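Local coordinates for protein GCN5-related N-acetyltransferase (Arthrobacter sp., PDB 2R1I) that probably transfers an acetyl group from acetyl-coenzyme A to an amine acceptor, as a member of the GCN5-related N-acetyltransferase family, at residues 85-90 / 94-99. Residues are numbered along the deposited sequence; the frame is centred on the assembly and turned at random.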
# COMPACT_ATOMS: atom_id res chain seq x y z
N LEU A 85 -5.39 9.73 -1.58
CA LEU A 85 -4.09 9.35 -0.97
C LEU A 85 -4.32 8.58 0.29
O LEU A 85 -5.11 9.01 1.12
CB LEU A 85 -3.26 10.55 -0.61
CG LEU A 85 -2.72 11.36 -1.79
CD1 LEU A 85 -2.34 12.79 -1.38
CD2 LEU A 85 -1.51 10.63 -2.39
N SER A 86 -3.59 7.48 0.51
CA SER A 86 -3.60 6.81 1.79
C SER A 86 -2.19 6.83 2.38
O SER A 86 -1.22 6.81 1.65
CB SER A 86 -4.07 5.37 1.64
OG SER A 86 -3.24 4.57 0.84
N PHE A 87 -2.17 6.88 3.70
CA PHE A 87 -0.93 6.94 4.50
C PHE A 87 -0.86 5.79 5.45
O PHE A 87 -1.88 5.38 6.03
CB PHE A 87 -0.94 8.25 5.28
CG PHE A 87 -0.81 9.47 4.43
CD1 PHE A 87 -1.92 10.03 3.82
CD2 PHE A 87 0.43 10.00 4.19
CE1 PHE A 87 -1.76 11.14 2.98
CE2 PHE A 87 0.62 11.08 3.38
CZ PHE A 87 -0.49 11.67 2.77
N ARG A 88 0.35 5.30 5.68
CA ARG A 88 0.56 4.20 6.63
C ARG A 88 1.99 4.28 7.16
O ARG A 88 2.89 4.82 6.50
CB ARG A 88 0.32 2.87 5.94
CG ARG A 88 1.40 2.45 4.97
CD ARG A 88 1.05 1.26 4.08
NE ARG A 88 2.21 0.79 3.34
CZ ARG A 88 2.60 1.18 2.12
NH1 ARG A 88 1.94 2.11 1.44
NH2 ARG A 88 3.66 0.62 1.58
N PRO A 89 2.22 3.70 8.34
CA PRO A 89 3.62 3.67 8.80
C PRO A 89 4.40 2.53 8.07
O PRO A 89 3.79 1.63 7.50
CB PRO A 89 3.50 3.33 10.27
CG PRO A 89 2.08 3.28 10.63
CD PRO A 89 1.31 3.12 9.36
N ASN A 90 5.70 2.47 8.30
CA ASN A 90 6.57 1.49 7.63
C ASN A 90 7.80 1.30 8.52
O ASN A 90 8.32 2.28 9.04
CB ASN A 90 6.91 1.99 6.26
CG ASN A 90 7.70 0.97 5.42
OD1 ASN A 90 8.90 0.87 5.61
ND2 ASN A 90 7.04 0.27 4.51
N PRO A 94 11.02 6.96 9.00
CA PRO A 94 10.45 7.69 10.11
C PRO A 94 9.11 8.27 9.85
O PRO A 94 8.33 8.39 10.78
CB PRO A 94 11.45 8.81 10.36
CG PRO A 94 12.14 9.01 9.06
CD PRO A 94 12.17 7.63 8.42
N GLY A 95 8.84 8.61 8.61
CA GLY A 95 7.52 9.11 8.23
C GLY A 95 6.66 8.09 7.52
O GLY A 95 7.08 6.97 7.31
N PRO A 96 5.45 8.49 7.17
CA PRO A 96 4.52 7.56 6.51
C PRO A 96 4.99 7.25 5.07
O PRO A 96 5.76 8.01 4.45
CB PRO A 96 3.21 8.34 6.46
CG PRO A 96 3.65 9.74 6.38
CD PRO A 96 4.87 9.83 7.28
N VAL A 97 4.48 6.14 4.54
CA VAL A 97 4.52 5.81 3.14
C VAL A 97 3.11 6.10 2.61
O VAL A 97 2.11 5.75 3.25
CB VAL A 97 4.92 4.36 2.84
CG1 VAL A 97 4.86 4.06 1.33
CG2 VAL A 97 6.36 4.12 3.39
N ALA A 98 3.05 6.76 1.44
CA ALA A 98 1.78 7.12 0.84
C ALA A 98 1.52 6.29 -0.41
O ALA A 98 2.46 5.94 -1.15
CB ALA A 98 1.75 8.59 0.51
N ILE A 99 0.23 6.03 -0.70
CA ILE A 99 -0.21 5.47 -1.97
C ILE A 99 -1.16 6.46 -2.62
O ILE A 99 -2.07 7.01 -1.95
CB ILE A 99 -0.88 4.07 -1.84
CG1 ILE A 99 0.04 3.02 -1.16
CG2 ILE A 99 -1.39 3.50 -3.17
CD1 ILE A 99 -0.74 1.79 -0.63
O HOH W 1 -0.28 3.96 2.26
O HOH W 2 6.87 4.96 9.26
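The end of the antiparallel hairpin formed by strands 81-88 and 97-104 is fixed by paired backbone bonds at Ser-86/Ile-99 and Arg-88/Val-97. Ser-86 N reaches Ile-99 O at 2.9 Å, and Val-97 N reaches Arg-88 O at 2.8 Å, both with N-H...O angles of 160°. Between them, Phe-87 and Ala-98 form a non-hydrogen-bonded pair: the Ala-98 methyl sits over one ring face, while Pro-96 meets the ring edge, CG lying 3.9 Å from Phe-87 CD2. This side turns to helix 109-128. On the other, with Ser-86 and Ile-99, Arg-88 CG stands between backbone N and carbonyl carbon (chi1 73°), and the extended chain runs alongside Val-97, one guanidinium face over it, CZ 3.7 Å from Val-97 CG1. Arg-88 NH1 lies 3.3 Å from Ile-99 CG1 and donates in the guanidinium plane to a water (3.0 Å) that also bonds Val-97 O and, weakly, Ser-86 O; NH2 forms a salt bridge to Glu-135. A leucine at Arg-88 would probably leave Glu-135 without this charged mate and the water without this donor. Nearer the turn, a second water accepts from Asn-90 N (2.9 Å) and can donate to Gly-95 O. Helix and second subunit frame this central hairpin of the mixed GNAT sheet.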